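Side-chain contacts in BH2092 protein (Bacillus halodurans, PDB 3NHV), which is of unknown function but carries a rhodanese-like domain, the fold whose active members transfer sulfur through a cysteine on a short loop: residues P3-A6 and Y7-Y10; D64-K67 and R68-K71; G106-E109 and Y110-E114; F129-M132 and K133-S136. One frame throughout, in Å; residues are numbered along the deposited sequence.

Interaction 1 (P3-A6 and Y7-Y10)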
loop_
_atom_site.group_PDB
_atom_site.type_symbol
_atom_site.label_atom_id
_atom_site.label_comp_id
_atom_site.label_asym_id
_atom_site.label_seq_id
_atom_site.Cartn_x
_atom_site.Cartn_y
_atom_site.Cartn_z
ATOM N N PRO B 3 15.199 -15.109 -11.038
ATOM C CA PRO B 3 15.374 -15.195 -9.585
ATOM C C PRO B 3 16.391 -14.238 -8.966
ATOM O O PRO B 3 16.127 -13.632 -7.924
ATOM C CB PRO B 3 15.748 -16.656 -9.381
ATOM C CG PRO B 3 14.898 -17.339 -10.403
ATOM C CD PRO B 3 15.104 -16.459 -11.626
ATOM N N ASN B 4 17.551 -14.104 -9.600
ATOM C CA ASN B 4 18.598 -13.223 -9.092
ATOM C C ASN B 4 18.113 -11.788 -8.928
ATOM O O ASN B 4 18.134 -11.240 -7.826
ATOM C CB ASN B 4 19.806 -13.255 -10.025
ATOM C CG ASN B 4 20.971 -14.036 -9.444
ATOM O OD1 ASN B 4 20.826 -15.203 -9.062
ATOM N ND2 ASN B 4 22.136 -13.398 -9.377
ATOM N N GLU B 5 17.681 -11.184 -10.030
ATOM C CA GLU B 5 17.186 -9.815 -10.004
ATOM C C GLU B 5 16.018 -9.720 -9.027
ATOM O O GLU B 5 15.906 -8.753 -8.273
ATOM C CB GLU B 5 16.725 -9.395 -11.400
ATOM C CG GLU B 5 16.369 -7.922 -11.520
ATOM C CD GLU B 5 15.678 -7.590 -12.837
ATOM O OE1 GLU B 5 16.233 -7.932 -13.910
ATOM O OE2 GLU B 5 14.577 -6.984 -12.797
ATOM N N ALA B 6 15.157 -10.737 -9.049
ATOM C CA ALA B 6 13.993 -10.793 -8.171
ATOM C C ALA B 6 14.403 -10.643 -6.705
ATOM O O ALA B 6 13.806 -9.861 -5.955
ATOM C CB ALA B 6 13.250 -12.109 -8.371
ATOM N N TYR B 7 15.428 -11.393 -6.309
ATOM C CA TYR B 7 15.927 -11.341 -4.944
ATOM C C TYR B 7 16.415 -9.932 -4.605
ATOM O O TYR B 7 16.109 -9.400 -3.539
ATOM C CB TYR B 7 17.083 -12.336 -4.757
ATOM C CG TYR B 7 17.675 -12.335 -3.360
ATOM C CD1 TYR B 7 16.962 -12.859 -2.279
ATOM C CD2 TYR B 7 18.930 -11.779 -3.112
ATOM C CE1 TYR B 7 17.480 -12.826 -0.988
ATOM C CE2 TYR B 7 19.458 -11.739 -1.820
ATOM C CZ TYR B 7 18.727 -12.260 -0.764
ATOM O OH TYR B 7 19.222 -12.185 0.522
ATOM N N ARG B 8 17.181 -9.331 -5.512
ATOM C CA ARG B 8 17.701 -7.987 -5.278
ATOM C C ARG B 8 16.563 -6.996 -5.090
ATOM O O ARG B 8 16.610 -6.149 -4.202
ATOM C CB ARG B 8 18.593 -7.534 -6.444
ATOM C CG ARG B 8 19.828 -8.419 -6.688
ATOM C CD ARG B 8 20.964 -7.618 -7.331
ATOM N NE ARG B 8 20.491 -6.873 -8.498
ATOM C CZ ARG B 8 20.169 -7.425 -9.667
ATOM N NH1 ARG B 8 20.277 -8.741 -9.834
ATOM N NH2 ARG B 8 19.714 -6.661 -10.662
ATOM N N HIS B 9 15.538 -7.120 -5.927
ATOM C CA HIS B 9 14.373 -6.237 -5.870
ATOM C C HIS B 9 13.667 -6.283 -4.516
ATOM O O HIS B 9 13.481 -5.251 -3.871
ATOM C CB HIS B 9 13.380 -6.618 -6.971
ATOM C CG HIS B 9 11.990 -6.113 -6.737
ATOM N ND1 HIS B 9 11.640 -4.789 -6.889
ATOM C CD2 HIS B 9 10.866 -6.757 -6.336
ATOM C CE1 HIS B 9 10.361 -4.638 -6.593
ATOM N NE2 HIS B 9 9.868 -5.816 -6.253
ATOM N N TYR B 10 13.263 -7.480 -4.106
ATOM C CA TYR B 10 12.570 -7.666 -2.844
ATOM C C TYR B 10 13.403 -7.213 -1.646
ATOM O O TYR B 10 12.886 -6.588 -0.712
ATOM C CB TYR B 10 12.153 -9.132 -2.700
ATOM C CG TYR B 10 10.995 -9.497 -3.603
ATOM C CD1 TYR B 10 9.800 -8.787 -3.528
ATOM C CD2 TYR B 10 11.095 -10.531 -4.541
ATOM C CE1 TYR B 10 8.730 -9.084 -4.358
ATOM C CE2 TYR B 10 10.017 -10.842 -5.386
ATOM C CZ TYR B 10 8.838 -10.111 -5.285
ATOM O OH TYR B 10 7.749 -10.382 -6.084
#

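Interaction 2 (D64-K67 and R68-K71)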
loop_
_atom_site.group_PDB
_atom_site.type_symbol
_atom_site.label_atom_id
_atom_site.label_comp_id
_atom_site.label_asym_id
_atom_site.label_seq_id
_atom_site.Cartn_x
_atom_site.Cartn_y
_atom_site.Cartn_z
ATOM N N ASP B 64 17.463 22.258 11.744
ATOM C CA ASP B 64 17.174 22.867 13.048
ATOM C C ASP B 64 16.410 21.910 13.954
ATOM O O ASP B 64 16.666 21.812 15.155
ATOM C CB ASP B 64 16.332 24.139 12.869
ATOM C CG ASP B 64 17.149 25.328 12.375
ATOM O OD1 ASP B 64 16.539 26.367 12.014
ATOM O OD2 ASP B 64 18.402 25.224 12.357
ATOM N N THR B 65 15.462 21.204 13.364
ATOM C CA THR B 65 14.639 20.285 14.119
ATOM C C THR B 65 15.248 18.893 14.283
ATOM O O THR B 65 14.805 18.110 15.123
ATOM C CB THR B 65 13.260 20.180 13.461
ATOM O OG1 THR B 65 12.502 19.145 14.098
ATOM C CG2 THR B 65 13.411 19.880 11.977
ATOM N N THR B 66 16.281 18.594 13.505
ATOM C CA THR B 66 16.900 17.277 13.577
ATOM C C THR B 66 18.313 17.297 14.134
ATOM O O THR B 66 18.984 16.261 14.196
ATOM C CB THR B 66 16.921 16.629 12.188
ATOM O OG1 THR B 66 17.705 17.435 11.299
ATOM C CG2 THR B 66 15.501 16.535 11.636
ATOM N N LYS B 67 18.756 18.476 14.558
ATOM C CA LYS B 67 20.104 18.638 15.096
ATOM C C LYS B 67 20.401 17.719 16.282
ATOM O O LYS B 67 21.495 17.159 16.387
ATOM C CB LYS B 67 20.335 20.101 15.506
ATOM C CG LYS B 67 19.447 20.594 16.650
ATOM C CD LYS B 67 19.792 22.033 17.049
ATOM C CE LYS B 67 19.201 22.395 18.413
ATOM N NZ LYS B 67 19.775 21.551 19.521
ATOM N N ARG B 68 19.429 17.548 17.170
ATOM C CA ARG B 68 19.647 16.712 18.346
ATOM C C ARG B 68 19.409 15.213 18.115
ATOM O O ARG B 68 19.336 14.444 19.077
ATOM C CB ARG B 68 18.764 17.196 19.503
ATOM C CG ARG B 68 17.306 16.773 19.392
ATOM C CD ARG B 68 16.507 17.601 18.382
ATOM N NE ARG B 68 15.155 17.064 18.196
ATOM C CZ ARG B 68 14.335 16.696 19.186
ATOM N NH1 ARG B 68 14.720 16.802 20.457
ATOM N NH2 ARG B 68 13.121 16.214 18.905
ATOM N N LEU B 69 19.283 14.799 16.855
ATOM C CA LEU B 69 19.047 13.389 16.541
ATOM C C LEU B 69 20.317 12.702 16.073
ATOM O O LEU B 69 21.013 13.205 15.199
ATOM C CB LEU B 69 17.967 13.255 15.471
ATOM C CG LEU B 69 16.618 13.859 15.863
ATOM C CD1 LEU B 69 15.598 13.626 14.754
ATOM C CD2 LEU B 69 16.144 13.235 17.160
ATOM N N SER B 70 20.615 11.546 16.654
ATOM C CA SER B 70 21.820 10.802 16.298
ATOM C C SER B 70 21.816 10.187 14.892
ATOM O O SER B 70 20.849 9.554 14.483
ATOM C CB SER B 70 22.065 9.701 17.331
ATOM O OG SER B 70 23.140 8.869 16.926
ATOM N N LYS B 71 22.915 10.375 14.168
ATOM C CA LYS B 71 23.067 9.832 12.819
ATOM C C LYS B 71 23.447 8.356 12.882
ATOM O O LYS B 71 23.496 7.680 11.855
ATOM C CB LYS B 71 24.167 10.576 12.054
ATOM C CG LYS B 71 23.875 12.037 11.729
ATOM C CD LYS B 71 23.061 12.188 10.460
ATOM C CE LYS B 71 22.862 13.658 10.095
ATOM N NZ LYS B 71 24.147 14.387 9.853
#

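Interaction 3 (G106-E109 and Y110-E114)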
loop_
_atom_site.group_PDB
_atom_site.type_symbol
_atom_site.label_atom_id
_atom_site.label_comp_id
_atom_site.label_asym_id
_atom_site.label_seq_id
_atom_site.Cartn_x
_atom_site.Cartn_y
_atom_site.Cartn_z
ATOM N N GLY B 106 1.418 1.292 6.674
ATOM C CA GLY B 106 0.248 1.076 7.506
ATOM C C GLY B 106 -0.019 2.280 8.391
ATOM O O GLY B 106 -1.154 2.528 8.807
ATOM N N GLY B 107 1.036 3.036 8.678
ATOM C CA GLY B 107 0.888 4.215 9.511
ATOM C C GLY B 107 0.303 3.880 10.869
ATOM O O GLY B 107 0.379 2.737 11.325
ATOM N N ILE B 108 -0.291 4.875 11.517
ATOM C CA ILE B 108 -0.875 4.679 12.830
ATOM C C ILE B 108 -2.226 4.001 12.690
ATOM O O ILE B 108 -2.733 3.397 13.629
ATOM C CB ILE B 108 -1.036 6.028 13.571
ATOM C CG1 ILE B 108 -1.432 5.783 15.031
ATOM C CG2 ILE B 108 -2.072 6.894 12.865
ATOM C CD1 ILE B 108 -1.396 7.037 15.893
ATOM N N GLU B 109 -2.807 4.104 11.505
ATOM C CA GLU B 109 -4.084 3.482 11.268
ATOM C C GLU B 109 -3.988 1.980 11.530
ATOM O O GLU B 109 -4.707 1.441 12.363
ATOM C CB GLU B 109 -4.537 3.717 9.838
ATOM C CG GLU B 109 -5.774 2.929 9.504
ATOM C CD GLU B 109 -6.126 2.987 8.044
ATOM O OE1 GLU B 109 -6.982 2.182 7.626
ATOM O OE2 GLU B 109 -5.552 3.836 7.323
ATOM N N TYR B 110 -3.093 1.296 10.831
ATOM C CA TYR B 110 -2.966 -0.136 11.032
ATOM C C TYR B 110 -2.262 -0.508 12.330
ATOM O O TYR B 110 -2.325 -1.655 12.771
ATOM C CB TYR B 110 -2.295 -0.779 9.815
ATOM C CG TYR B 110 -3.302 -1.158 8.745
ATOM C CD1 TYR B 110 -3.925 -2.414 8.760
ATOM C CD2 TYR B 110 -3.699 -0.239 7.764
ATOM C CE1 TYR B 110 -4.920 -2.742 7.832
ATOM C CE2 TYR B 110 -4.695 -0.563 6.831
ATOM C CZ TYR B 110 -5.298 -1.812 6.877
ATOM O OH TYR B 110 -6.291 -2.129 5.981
ATOM N N TRP B 111 -1.606 0.461 12.958
ATOM C CA TRP B 111 -0.934 0.199 14.224
ATOM C C TRP B 111 -2.008 -0.027 15.276
ATOM O O TRP B 111 -1.909 -0.933 16.108
ATOM C CB TRP B 111 -0.058 1.382 14.624
ATOM C CG TRP B 111 0.402 1.293 16.024
ATOM C CD1 TRP B 111 -0.248 1.758 17.129
ATOM C CD2 TRP B 111 1.577 0.626 16.497
ATOM N NE1 TRP B 111 0.446 1.419 18.262
ATOM C CE2 TRP B 111 1.569 0.725 17.906
ATOM C CE3 TRP B 111 2.630 -0.047 15.868
ATOM C CZ2 TRP B 111 2.581 0.173 18.699
ATOM C CZ3 TRP B 111 3.639 -0.598 16.656
ATOM C CH2 TRP B 111 3.606 -0.484 18.057
ATOM N N ARG B 112 -3.041 0.806 15.224
ATOM C CA ARG B 112 -4.150 0.705 16.155
ATOM C C ARG B 112 -5.034 -0.490 15.794
ATOM O O ARG B 112 -5.492 -1.207 16.677
ATOM C CB ARG B 112 -4.958 2.011 16.148
ATOM C CG ARG B 112 -4.195 3.225 16.681
ATOM C CD ARG B 112 -4.936 4.513 16.377
ATOM N NE ARG B 112 -6.236 4.550 17.036
ATOM C CZ ARG B 112 -7.180 5.457 16.801
ATOM N NH1 ARG B 112 -6.986 6.425 15.916
ATOM N NH2 ARG B 112 -8.327 5.394 17.460
ATOM N N LYS B 113 -5.265 -0.718 14.503
ATOM C CA LYS B 113 -6.078 -1.860 14.087
ATOM C C LYS B 113 -5.426 -3.160 14.559
ATOM O O LYS B 113 -6.111 -4.099 14.952
ATOM C CB LYS B 113 -6.240 -1.903 12.565
ATOM C CG LYS B 113 -7.326 -0.983 12.014
ATOM C CD LYS B 113 -7.446 -1.121 10.499
ATOM C CE LYS B 113 -8.423 -0.108 9.912
ATOM N NZ LYS B 113 -8.462 -0.133 8.413
ATOM N N GLU B 114 -4.101 -3.213 14.526
ATOM C CA GLU B 114 -3.411 -4.410 14.968
ATOM C C GLU B 114 -3.289 -4.441 16.494
ATOM O O GLU B 114 -2.399 -5.085 17.056
ATOM C CB GLU B 114 -2.045 -4.511 14.284
ATOM C CG GLU B 114 -2.159 -5.071 12.869
ATOM C CD GLU B 114 -0.897 -4.906 12.045
ATOM O OE1 GLU B 114 0.205 -5.183 12.567
ATOM O OE2 GLU B 114 -1.010 -4.514 10.859
#

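Interaction 4 (F129-M132 and K133-S136)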
loop_
_atom_site.group_PDB
_atom_site.type_symbol
_atom_site.label_atom_id
_atom_site.label_comp_id
_atom_site.label_asym_id
_atom_site.label_seq_id
_atom_site.Cartn_x
_atom_site.Cartn_y
_atom_site.Cartn_z
ATOM N N PHE B 129 -9.102 8.084 10.870
ATOM C CA PHE B 129 -8.706 8.557 9.552
ATOM C C PHE B 129 -8.530 10.073 9.489
ATOM O O PHE B 129 -9.047 10.809 10.324
ATOM C CB PHE B 129 -9.748 8.162 8.507
ATOM C CG PHE B 129 -10.067 6.702 8.477
ATOM C CD1 PHE B 129 -11.151 6.201 9.190
ATOM C CD2 PHE B 129 -9.307 5.828 7.706
ATOM C CE1 PHE B 129 -11.481 4.841 9.132
ATOM C CE2 PHE B 129 -9.622 4.472 7.639
ATOM C CZ PHE B 129 -10.715 3.975 8.353
ATOM N N TRP B 130 -7.799 10.521 8.475
ATOM C CA TRP B 130 -7.568 11.937 8.242
ATOM C C TRP B 130 -8.881 12.538 7.736
ATOM O O TRP B 130 -9.534 11.954 6.866
ATOM C CB TRP B 130 -6.489 12.109 7.179
ATOM C CG TRP B 130 -6.207 13.533 6.818
ATOM C CD1 TRP B 130 -5.656 14.488 7.624
ATOM C CD2 TRP B 130 -6.416 14.158 5.542
ATOM N NE1 TRP B 130 -5.502 15.666 6.930
ATOM C CE2 TRP B 130 -5.960 15.491 5.650
ATOM C CE3 TRP B 130 -6.941 13.720 4.318
ATOM C CZ2 TRP B 130 -6.012 16.393 4.581
ATOM C CZ3 TRP B 130 -6.992 14.618 3.254
ATOM C CH2 TRP B 130 -6.529 15.938 3.395
ATOM N N ASN B 131 -9.264 13.696 8.280
ATOM C CA ASN B 131 -10.508 14.376 7.889
ATOM C C ASN B 131 -10.233 15.482 6.872
ATOM O O ASN B 131 -9.662 16.520 7.202
ATOM C CB ASN B 131 -11.191 14.986 9.117
ATOM C CG ASN B 131 -12.676 15.242 8.898
ATOM O OD1 ASN B 131 -13.095 15.747 7.851
ATOM N ND2 ASN B 131 -13.481 14.906 9.901
HETATM N N MSE B 132 -10.661 15.254 5.637
HETATM C CA MSE B 132 -10.457 16.205 4.550
HETATM C C MSE B 132 -11.103 17.567 4.807
HETATM O O MSE B 132 -10.690 18.575 4.232
HETATM C CB MSE B 132 -11.021 15.614 3.265
HETATM C CG MSE B 132 -10.657 16.350 2.011
HETATM SE SE MSE B 132 -11.566 15.532 0.515
HETATM C CE MSE B 132 -10.609 13.852 0.447
ATOM N N LYS B 133 -12.117 17.593 5.665
ATOM C CA LYS B 133 -12.801 18.842 5.966
ATOM C C LYS B 133 -12.143 19.595 7.121
ATOM O O LYS B 133 -12.066 20.822 7.103
ATOM C CB LYS B 133 -14.277 18.585 6.296
ATOM C CG LYS B 133 -15.002 17.655 5.318
ATOM C CD LYS B 133 -14.511 17.797 3.869
ATOM C CE LYS B 133 -14.772 19.171 3.279
ATOM N NZ LYS B 133 -14.174 19.279 1.909
ATOM N N LYS B 134 -11.670 18.864 8.125
ATOM C CA LYS B 134 -11.026 19.494 9.274
ATOM C C LYS B 134 -9.897 20.448 8.877
ATOM O O LYS B 134 -9.506 21.320 9.662
ATOM C CB LYS B 134 -10.464 18.439 10.235
ATOM C CG LYS B 134 -11.225 18.308 11.559
ATOM C CD LYS B 134 -10.297 17.851 12.693
ATOM C CE LYS B 134 -9.196 18.895 12.948
ATOM N NZ LYS B 134 -8.197 18.526 13.994
ATOM N N GLU B 135 -9.374 20.290 7.665
ATOM C CA GLU B 135 -8.291 21.146 7.202
ATOM C C GLU B 135 -8.692 22.609 7.164
ATOM O O GLU B 135 -8.027 23.456 7.772
ATOM C CB GLU B 135 -7.806 20.694 5.824
ATOM C CG GLU B 135 -6.977 19.420 5.891
ATOM C CD GLU B 135 -5.783 19.574 6.828
ATOM O OE1 GLU B 135 -4.868 20.367 6.495
ATOM O OE2 GLU B 135 -5.771 18.915 7.900
ATOM N N SER B 136 -9.767 22.914 6.445
ATOM C CA SER B 136 -10.236 24.296 6.382
ATOM C C SER B 136 -10.489 24.806 7.811
ATOM O O SER B 136 -10.329 26.003 8.086
ATOM C CB SER B 136 -11.527 24.395 5.558
ATOM O OG SER B 136 -11.300 24.088 4.189
#

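Interaction 1 (P3-A6 and Y7-Y10)
Glu-5 and Arg-8 meet on one side of the N-terminal alpha-helix 3-14, at i to i+3 spacing, where the arginine folds back along the helix toward its start. Its CB rests 3.5 Å from Glu-5 O, and CG lies equally near Asn-4 O, so the aliphatic root packs on two successive carbonyl oxygens. A bend at chi3 (-50°) then turns the end of the chain back over the preceding turn: CZ comes close to Glu-5 CA, NH1 approaches that same CA to 3.3 Å, and NH2 reaches Glu-5 CG at 3.7 Å. The guanidinium thus lies across the stem of the glutamate and not against its acid group. Glu-5 OE1 stays 4.9 Å from Arg-8 NH2, with the carboxylate and guanidinium planes 55° apart, and the two opposite charges probably attract each other only at a distance.

Underneath, regular i to i+4 bonds run from Tyr-7 N to Pro-3 O, Arg-8 N to Asn-4 O and His-9 N to Glu-5 O. Ala-6 adds its small CB on a flank covered by Tyr-16 of the second subunit. That same tyrosine stacks on His-9, meets Tyr-10 edge-to-face and, with Val-101 of its chain, offers a backbone oxygen to Tyr-10 OH, which makes this helix part of a subunit interface. Tyr-10 in turn crowds the last carbonyl: Ala-6 O accepts the nearly straight bond from Tyr-10 N (3.1 Å, 177°) and also has Tyr-10 CD2 at 3.1 Å.

Interaction 2 (D64-K67 and R68-K71)
Thr-66 and Leu-69 close a type I beta turn, Leu-69 N donating to Thr-66 O at 3.0 Å from well above the carbonyl plane, 58° out of it. The side chains at the two ends of the turn fall together as well: Leu-69 CD1 approaches Thr-66 CB to 4.2 Å, while Leu-69 CB lies over the bonded Thr-66 O. Both belong to a small nonpolar patch with Phe-99, and Thr-66 OG1 is taken up by Asn-62 O.

Arg-68, inside the turn, reaches backward. Its CG sits between the backbone N and the carbonyl carbon, and a second bend at chi2 (-77°) sends NE to Thr-65 O, 3.3 Å away. This bond is bent, 141° at the hydrogen, and its acceptor lies at the guanidinium edge, tilted slightly from that plane. Lys-67 CG also presses on Arg-68 N, but its ammonium ends elsewhere, with NZ 6.6 Å from Arg-68 NE.

With neutral carbonyls as acceptors, no ion pair joins the two segments. The turn therefore rests mainly on its backbone bond, and the long, bent arginine bond probably adds only a modest hold on this exposed loop.

Interaction 3 (G106-E109 and Y110-E114)
One salt bridge joins Glu-109 to Lys-113 along helix 107-113: Lys-113 NZ stands 2.9 Å from Glu-109 OE1, on the anti lone pair of that oxygen. CG of Glu-109 is anti to its amide nitrogen (chi1 172°), which lays the extended chain along that of Lys-113 and brings the charged ends together. OE1 takes a second hydrogen bond from Tyr-110 OH of the third subunit. In the same way Tyr-110 OH of this chain donates to Glu-109 of the second subunit.

Packing supplies the rest. Lys-113 CD lies 4.0 Å above one face of the Tyr-110 ring, offset toward its rim. The Arg-112 side chain slants across Ile-108, with CD 4.0 Å from Ile-108 CG1, before its two terminal nitrogens bind the carbonyls of Ala-126 and Asp-127.

Among the backbone bonds, Tyr-110 N to Gly-106 O is nearly straight (173°), whereas Trp-111 N divides itself between weak bonds to Gly-107 O and Ile-108 O. Gly-106 and Gly-107 both have positive phi, a conformation that glycine adopts easily.

A glycine pair at the approach to a short helix that carries a tryptophan, right after the last sheet strand, is familiar from rhodanese domains. Here Ile-108 and Glu-109 also bond to the backbone of Cys-79 and Trp-80, in the loop that probably corresponds to the rhodanese active-site loop.

Interaction 4 (F129-M132 and K133-S136)
Asn-131 turns its side-chain oxygen to the amides of Lys-133 and Lys-134. OD1 accepts Lys-133 N at 3.0 Å, which makes an Asx turn, and a weak second bond from Lys-134 N at 3.4 Å. The carboxamide gets there with CG anti to the Asn-131 backbone N (chi1 -159°), and the first donor is tilted just 17° from its carbonyl plane. From this turn onward residues 133-136 have helical backbone angles, though regular helical bonds do not follow.

The other polar link is fainter. Trp-130 NE1 donates to Glu-135 OE2 at 3.4 Å in a weak bond, with the side chains crossing at about a right angle and the ring and carboxylate planes 39° apart.

Carbon contacts back up both. Glu-135 CG comes within 3.4 Å of Trp-130 CZ2, bringing the acid's stem against the indole as well as its oxygen. Asn-131 CB meets Lys-134 CB at 3.7 Å, and Lys-133, bent at chi2 and chi3, folds its CD back near the carbonyl carbon of selenomethionine Met-132.

This tail follows helix 107-113 and touches its own domain through Trp-130 on Trp-80 and Phe-129 on Glu-109. It also lies against the third subunit, beside Lys-113, Glu-114 and Asn-115 at the end of that chain's helix 107-113 and near Lys-28 at the end of its helix 20-28.

All four contacts are local, yet their surroundings differ. Interaction 3 is the buried one and alone has a salt bridge; interaction 2, on the opposite side of the chain's centre, is a surface turn in the same rhodanese-like domain, touched by no other subunit. Interactions 1 and 4 lie toward the two ends of the modelled chain, centres about 40 Å apart. Interaction 3 meets both other subunits, sharing the second with interaction 1 and the third with interaction 4, which it touches directly, Phe-129 CE2 lying 3.5 Å from Glu-109 OE1. Regular helical bonding dominates interactions 1 and 3; interaction 2 has one turn bond and a bent arginine bond, and interaction 4 relies on side-chain acceptors, two of its three bonds weak.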